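Local atomic coordinates of thiol-disulfide isomerase and thioredoxins (Corynebacterium glutamicum, PDB entry 3LOR), a protein that probably acts as a thioredoxin-fold thiol-disulfide oxidoreductase or isomerase of the TlpA-like family. Residues A[99-104]-A[108-113]; A[15-18]-A[22-25]; A[132-137]-A[151-156]. All blocks are in the same frame, centred on the assembly; numbering follows the deposited sequence.

Interaction 1: residues A[99-104]-A[108-113]; sequences AVDMPR and RIPSTM
The carboxylate of Asp101, at the end of strand 98-101, receives the first turn of helix 111-115. Its CG stands anti to the backbone N (chi1 -169°), which carries both oxygens out to the helix start. OD1 accepts the amide of Thr112 (N to OD1 2.8 Å) through its syn lone pair. The same oxygen takes the hydroxyl of Thr112 from well above the carboxylate plane, OG1 lying 3.0 Å from OD1. OD2 accepts the next amide (Met113 N to OD2 3.1 Å) and is also bonded to Ser72. Three bonds from the helix thus fix the rotation of the group, while Pro110, the N-cap residue, packs its ring carbons CB and CG against OD2. Proline suits this place, having no amide proton to satisfy. Ser111 N donates almost straight to Met102 O (2.8 Å), meeting the carbonyl oxygen head-on. Arg104 folds back over the turn: a bend at chi3 (66°) brings NH1 to Ile109 O at 2.8 Å, tilted from the carbonyl plane, and CD rests near Ser111 N. A water bonded to Arg104 N makes a second, weak link to Ile109 O. Ser111 OG bonds to OD2 of Asp13, and Thr112 OG1, giving its proton to Asp101 OD1, accepts from Asp13 N; Asp13 belongs to a known calcium site that holds no calcium in this chain. A buried aspartate facing amide donors at a helix N-terminus is probably stabilised as the anion by those amides and the positive end of the short helix, so polar bonds rather than apolar packing lock strand end to helix start.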
# COMPACT_ATOMS: atom_id res chain seq x y z
N ALA A 99 -10.25 26.75 -5.55
CA ALA A 99 -11.27 27.55 -6.14
C ALA A 99 -12.53 26.77 -6.35
O ALA A 99 -12.52 25.59 -6.52
CB ALA A 99 -10.82 28.11 -7.41
N VAL A 100 -13.62 27.47 -6.34
CA VAL A 100 -14.92 26.95 -6.58
C VAL A 100 -15.30 27.29 -8.02
O VAL A 100 -15.31 28.42 -8.40
CB VAL A 100 -15.87 27.62 -5.60
CG1 VAL A 100 -17.29 27.27 -5.85
CG2 VAL A 100 -15.48 27.33 -4.20
N ASP A 101 -15.60 26.29 -8.81
CA ASP A 101 -15.99 26.40 -10.20
C ASP A 101 -17.30 27.19 -10.30
O ASP A 101 -18.20 26.95 -9.58
CB ASP A 101 -16.11 24.97 -10.77
CG ASP A 101 -16.26 24.91 -12.29
OD1 ASP A 101 -16.32 25.92 -12.94
OD2 ASP A 101 -16.38 23.81 -12.81
N MSE A 102 -17.37 28.15 -11.18
CA MSE A 102 -18.53 28.97 -11.30
C MSE A 102 -19.72 28.19 -11.76
O MSE A 102 -19.69 27.50 -12.73
CB MSE A 102 -18.28 30.08 -12.29
CG MSE A 102 -19.50 30.94 -12.58
SE MSE A 102 -19.82 32.12 -11.16
CE MSE A 102 -18.49 33.27 -11.63
N PRO A 103 -20.77 28.30 -11.00
CA PRO A 103 -22.01 27.64 -11.33
C PRO A 103 -22.71 28.33 -12.48
O PRO A 103 -22.55 29.50 -12.68
CB PRO A 103 -22.79 27.78 -10.05
CG PRO A 103 -22.24 28.85 -9.42
CD PRO A 103 -20.84 28.93 -9.70
N ARG A 104 -23.44 27.56 -13.26
CA ARG A 104 -24.25 28.05 -14.34
C ARG A 104 -25.71 27.97 -13.96
O ARG A 104 -26.18 26.95 -13.56
CB ARG A 104 -24.02 27.24 -15.60
CG ARG A 104 -22.66 27.32 -16.21
CD ARG A 104 -22.32 26.05 -16.91
NE ARG A 104 -23.17 25.85 -18.04
CZ ARG A 104 -23.76 24.72 -18.39
NH1 ARG A 104 -23.59 23.62 -17.73
NH2 ARG A 104 -24.50 24.71 -19.46
N ARG A 108 -26.89 21.80 -13.44
CA ARG A 108 -26.01 21.12 -12.52
C ARG A 108 -24.49 21.19 -12.80
O ARG A 108 -23.73 21.23 -11.90
CB ARG A 108 -26.44 19.68 -12.36
CG ARG A 108 -27.69 19.53 -11.64
CD ARG A 108 -27.72 18.25 -10.94
NE ARG A 108 -28.61 17.34 -11.58
CZ ARG A 108 -28.29 16.65 -12.65
NH1 ARG A 108 -27.09 16.78 -13.15
NH2 ARG A 108 -29.14 15.82 -13.20
N ILE A 109 -24.09 21.18 -14.06
CA ILE A 109 -22.70 21.18 -14.40
C ILE A 109 -22.19 22.60 -14.39
O ILE A 109 -22.73 23.43 -15.02
CB ILE A 109 -22.42 20.60 -15.78
CG1 ILE A 109 -23.09 19.25 -16.00
CG2 ILE A 109 -20.96 20.50 -16.01
CD1 ILE A 109 -22.87 18.27 -14.98
N PRO A 110 -21.15 22.84 -13.65
CA PRO A 110 -20.47 24.13 -13.58
C PRO A 110 -19.59 24.45 -14.78
O PRO A 110 -19.30 23.64 -15.61
CB PRO A 110 -19.66 24.03 -12.30
CG PRO A 110 -19.49 22.68 -12.07
CD PRO A 110 -20.60 21.91 -12.68
N SER A 111 -19.24 25.71 -14.85
CA SER A 111 -18.72 26.35 -16.01
C SER A 111 -17.40 25.87 -16.56
O SER A 111 -17.33 25.55 -17.70
CB SER A 111 -18.58 27.81 -15.72
OG SER A 111 -18.53 28.52 -16.89
N THR A 112 -16.39 25.76 -15.73
CA THR A 112 -15.11 25.24 -16.13
C THR A 112 -15.24 23.80 -16.56
O THR A 112 -14.71 23.40 -17.54
CB THR A 112 -14.03 25.42 -15.04
OG1 THR A 112 -14.00 26.76 -14.61
CG2 THR A 112 -12.70 25.07 -15.54
N MSE A 113 -16.01 23.04 -15.83
CA MSE A 113 -16.24 21.66 -16.14
C MSE A 113 -16.91 21.45 -17.49
O MSE A 113 -16.54 20.59 -18.22
CB MSE A 113 -17.03 21.01 -15.01
CG MSE A 113 -17.50 19.57 -15.24
SE MSE A 113 -18.06 18.62 -13.67
CE MSE A 113 -18.89 17.30 -14.49
O HOH W 1 -23.88 24.69 -12.38

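Interaction 2: residues A[15-18]-A[22-25]; sequences QEWV and GLSN
Trp17 lays one face of its indole beneath the backbone of Gly22 and Leu23. Its CG is anti to the carbonyl carbon and beside the backbone N (chi1 -68°), which sets that face under Gly22 CA. This CA sits over the five-membered ring, 3.4 Å from its centroid and only 9° off the ring normal, a CH-pi contact in which a slightly polarised C-H points into the pi cloud. Glycine suits the spot because a beta carbon here would fall too close to Trp17 CD1, whereas the bare CA can settle on the ring. The chain runs on along the same face, where Leu23 N stands 3.6 Å above the indole plane, towards its rim. Leu23 adds the apolar part: its CD1 meets CH2 of Trp17 at 3.7 Å, the two side chains crossing at about a right angle. No hydrogen bond joins the two segments, so the contact rests on the broad surface of the tryptophan. Trp17 and Leu23 also touch Pro97 and Ile68, forming a small apolar cluster. The arrangement is that of a sheet-edge strand whose aromatic residue is overlaid by the loop leading to the next helix, here 25-28, in a thioredoxin-like fold.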
# COMPACT_ATOMS: atom_id res chain seq x y z
N GLN A 15 -16.12 31.08 -9.28
CA GLN A 15 -16.99 31.84 -8.41
C GLN A 15 -16.27 32.49 -7.24
O GLN A 15 -16.48 33.64 -6.97
CB GLN A 15 -18.16 31.01 -7.94
CG GLN A 15 -18.92 31.53 -6.75
CD GLN A 15 -20.08 30.66 -6.37
OE1 GLN A 15 -19.93 29.63 -5.78
NE2 GLN A 15 -21.26 31.08 -6.71
N GLU A 16 -15.43 31.76 -6.55
CA GLU A 16 -14.62 32.34 -5.51
C GLU A 16 -13.41 31.52 -5.15
O GLU A 16 -13.39 30.34 -5.36
CB GLU A 16 -15.47 32.55 -4.26
CG GLU A 16 -16.13 31.31 -3.79
CD GLU A 16 -17.06 31.53 -2.65
OE1 GLU A 16 -18.27 31.52 -2.90
OE2 GLU A 16 -16.60 31.68 -1.52
N TRP A 17 -12.40 32.16 -4.58
CA TRP A 17 -11.27 31.46 -4.05
C TRP A 17 -11.39 31.35 -2.53
O TRP A 17 -11.39 32.29 -1.82
CB TRP A 17 -9.98 32.14 -4.43
CG TRP A 17 -9.57 32.13 -5.84
CD1 TRP A 17 -9.92 33.01 -6.79
CD2 TRP A 17 -8.69 31.21 -6.46
NE1 TRP A 17 -9.34 32.70 -7.96
CE2 TRP A 17 -8.56 31.60 -7.78
CE3 TRP A 17 -8.01 30.09 -6.02
CZ2 TRP A 17 -7.78 30.91 -8.67
CZ3 TRP A 17 -7.25 29.44 -6.87
CH2 TRP A 17 -7.14 29.82 -8.19
N VAL A 18 -11.58 30.15 -2.08
CA VAL A 18 -11.93 29.84 -0.73
C VAL A 18 -10.92 30.04 0.40
O VAL A 18 -11.29 30.38 1.48
CB VAL A 18 -12.57 28.48 -0.69
CG1 VAL A 18 -12.18 27.76 0.49
CG2 VAL A 18 -14.05 28.62 -0.81
N GLY A 22 -6.74 35.05 -4.97
CA GLY A 22 -6.86 34.50 -6.30
C GLY A 22 -5.62 34.62 -7.14
O GLY A 22 -4.84 35.50 -6.97
N LEU A 23 -5.48 33.70 -8.07
CA LEU A 23 -4.33 33.66 -8.94
C LEU A 23 -4.71 33.99 -10.35
O LEU A 23 -5.68 33.51 -10.84
CB LEU A 23 -3.72 32.28 -8.93
CG LEU A 23 -3.29 31.63 -7.63
CD1 LEU A 23 -3.46 30.17 -7.75
CD2 LEU A 23 -1.90 31.95 -7.43
N SER A 24 -3.91 34.79 -11.00
CA SER A 24 -4.09 35.05 -12.40
C SER A 24 -3.22 34.16 -13.24
O SER A 24 -2.30 33.57 -12.76
CB SER A 24 -3.80 36.49 -12.72
OG SER A 24 -2.46 36.78 -12.48
N ASN A 25 -3.51 34.13 -14.52
CA ASN A 25 -2.69 33.43 -15.47
C ASN A 25 -1.31 34.03 -15.50
O ASN A 25 -0.36 33.36 -15.75
CB ASN A 25 -3.30 33.37 -16.86
CG ASN A 25 -4.40 32.37 -16.96
OD1 ASN A 25 -4.50 31.46 -16.20
ND2 ASN A 25 -5.23 32.55 -17.91

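Interaction 3: residues A[132-137]-A[151-156]; sequences RIRQVQ and GSLLSE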
# COMPACT_ATOMS: atom_id res chain seq x y z
N ARG A 132 -0.74 26.89 -21.43
CA ARG A 132 -1.64 26.18 -22.29
C ARG A 132 -1.89 24.75 -21.88
O ARG A 132 -1.02 24.12 -21.39
CB ARG A 132 -1.29 26.42 -23.75
CG ARG A 132 -0.24 25.64 -24.32
CD ARG A 132 0.51 26.45 -25.35
NE ARG A 132 1.92 26.21 -25.18
CZ ARG A 132 2.87 26.39 -26.08
NH1 ARG A 132 2.60 26.85 -27.28
NH2 ARG A 132 4.10 26.12 -25.76
N ILE A 133 -3.11 24.29 -22.02
CA ILE A 133 -3.50 22.99 -21.56
C ILE A 133 -2.86 21.90 -22.39
O ILE A 133 -2.92 21.92 -23.58
CB ILE A 133 -5.00 22.87 -21.57
CG1 ILE A 133 -5.57 23.75 -20.49
CG2 ILE A 133 -5.46 21.47 -21.31
CD1 ILE A 133 -6.89 24.09 -20.71
N ARG A 134 -2.20 20.99 -21.72
CA ARG A 134 -1.50 19.94 -22.39
C ARG A 134 -2.01 18.55 -22.13
O ARG A 134 -1.80 17.68 -22.93
CB ARG A 134 -0.02 20.04 -22.10
CG ARG A 134 0.54 21.37 -22.41
CD ARG A 134 0.87 21.54 -23.84
NE ARG A 134 1.85 20.58 -24.27
CZ ARG A 134 3.15 20.75 -24.21
NH1 ARG A 134 3.64 21.87 -23.76
NH2 ARG A 134 3.95 19.81 -24.61
N GLN A 135 -2.65 18.34 -21.00
CA GLN A 135 -3.28 17.08 -20.68
C GLN A 135 -4.52 17.27 -19.88
O GLN A 135 -4.55 18.07 -19.03
CB GLN A 135 -2.36 16.23 -19.84
CG GLN A 135 -1.22 15.68 -20.55
CD GLN A 135 -1.55 14.43 -21.30
OE1 GLN A 135 -2.44 13.70 -20.96
NE2 GLN A 135 -0.80 14.20 -22.31
N VAL A 136 -5.54 16.48 -20.16
CA VAL A 136 -6.70 16.36 -19.34
C VAL A 136 -6.95 14.90 -19.12
O VAL A 136 -7.12 14.19 -20.05
CB VAL A 136 -7.90 16.96 -19.99
CG1 VAL A 136 -9.05 16.87 -19.10
CG2 VAL A 136 -7.67 18.34 -20.33
N GLN A 137 -6.96 14.47 -17.87
CA GLN A 137 -7.12 13.09 -17.53
C GLN A 137 -8.19 12.83 -16.48
O GLN A 137 -8.14 13.39 -15.43
CB GLN A 137 -5.79 12.54 -17.06
CG GLN A 137 -5.79 11.09 -16.79
CD GLN A 137 -4.51 10.40 -17.22
OE1 GLN A 137 -3.64 11.00 -17.82
NE2 GLN A 137 -4.41 9.14 -16.91
N GLY A 151 7.42 16.02 -15.19
CA GLY A 151 8.82 16.15 -15.40
C GLY A 151 9.04 16.58 -16.81
O GLY A 151 9.87 17.37 -17.07
N SER A 152 8.27 16.04 -17.71
CA SER A 152 8.35 16.38 -19.09
C SER A 152 7.98 17.84 -19.42
O SER A 152 8.64 18.46 -20.18
CB SER A 152 7.49 15.39 -19.85
OG SER A 152 7.26 15.78 -21.14
N LEU A 153 6.94 18.36 -18.81
CA LEU A 153 6.55 19.75 -18.98
C LEU A 153 7.55 20.70 -18.42
O LEU A 153 7.81 21.71 -18.99
CB LEU A 153 5.19 20.03 -18.39
CG LEU A 153 4.06 19.31 -19.06
CD1 LEU A 153 2.85 19.42 -18.30
CD2 LEU A 153 3.85 19.82 -20.40
N LEU A 154 8.13 20.34 -17.30
CA LEU A 154 9.09 21.15 -16.61
C LEU A 154 10.32 21.41 -17.40
O LEU A 154 10.87 22.44 -17.30
CB LEU A 154 9.45 20.55 -15.28
CG LEU A 154 8.50 20.85 -14.15
CD1 LEU A 154 8.74 19.96 -13.05
CD2 LEU A 154 8.56 22.25 -13.73
N SER A 155 10.74 20.47 -18.22
CA SER A 155 12.00 20.62 -18.90
C SER A 155 11.86 21.01 -20.34
O SER A 155 12.82 21.08 -21.03
CB SER A 155 12.80 19.33 -18.82
OG SER A 155 12.34 18.41 -19.77
N GLU A 156 10.65 21.25 -20.80
CA GLU A 156 10.46 21.63 -22.17
C GLU A 156 11.09 22.96 -22.37
O GLU A 156 10.93 23.87 -21.56
CB GLU A 156 9.00 21.76 -22.47
CG GLU A 156 8.47 20.73 -23.35
CD GLU A 156 7.04 21.01 -23.65
OE1 GLU A 156 6.57 22.04 -23.19
OE2 GLU A 156 6.38 20.21 -24.32
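A classic beta bulge in the outermost strand, 133-138, at which Arg134 and Gln135 both face Leu126 of the neighbouring strand, carries the arginine that grips the chain just after the C-terminal helix. Arg134 meets Glu156, just beyond helix 143-154, in a bidentate salt bridge. NH1 donates to OE1 at 3.0 Å, nearly straight and into the syn lone pair of that oxygen, while NH2 bonds to OE2 at a modelled 2.5 Å, a length so short that its exact value is doubtful and probably a limit of the model. A weak, bent third bond runs from NH1 to OE2. The guanidinium and carboxylate planes are only 18° apart, so the two flat groups meet edge to edge and almost coplanar, which matches two N-H donors to two oxygens. The arginine gets there by a folded route, bent at both chi2 (-83°) and chi3 (-61°), whereas the glutamate is extended beyond CG. Against one face of the guanidinium lies Leu153, its CD2 3.9 Å from the plane, over the centre, and also approaching CG of Arg134. Arginine suits this place because its face accepts a methyl group while its edge stays available for charge. NH1 has a second anionic partner, Asp128, which also bridges to Arg132 NE; with two acids bonded to it the guanidinium is held firmly and its positive charge is probably well balanced. Leu153 itself is buried, turning inward to touch Leu126 and Val32. Its helix thus packs on the sheet over strands 32-38 and 123-127, with Arg134 of 133-138 tied to the chain beyond its end, while Ser152 and Ser155 hydrogen-bond with Ser155 and Ser152 of a second subunit, placing this helix end in a subunit interface.

In the fold
All three contacts reach the one mixed sheet, but at different places. Interactions 1 and 2 are neighbours: strands 98-101 and 14-17 lie side by side, joined by backbone bonds from Val100 to Gln15 and Glu16, and Ala99 packs on Trp17. Interaction 3 is about 23 Å from interaction 1, centre to centre, at outermost strand 133-138, across the sheet from 14-17 of interaction 2. Their chemistry follows their positions. Interaction 1 is partly buried and polar, with a carboxylate meeting helix amides; interaction 2 is a surface contact without hydrogen bonds, built on an aromatic face; interaction 3, also partly buried, pairs opposite charges over a buried leucine, and its helix end meets another subunit.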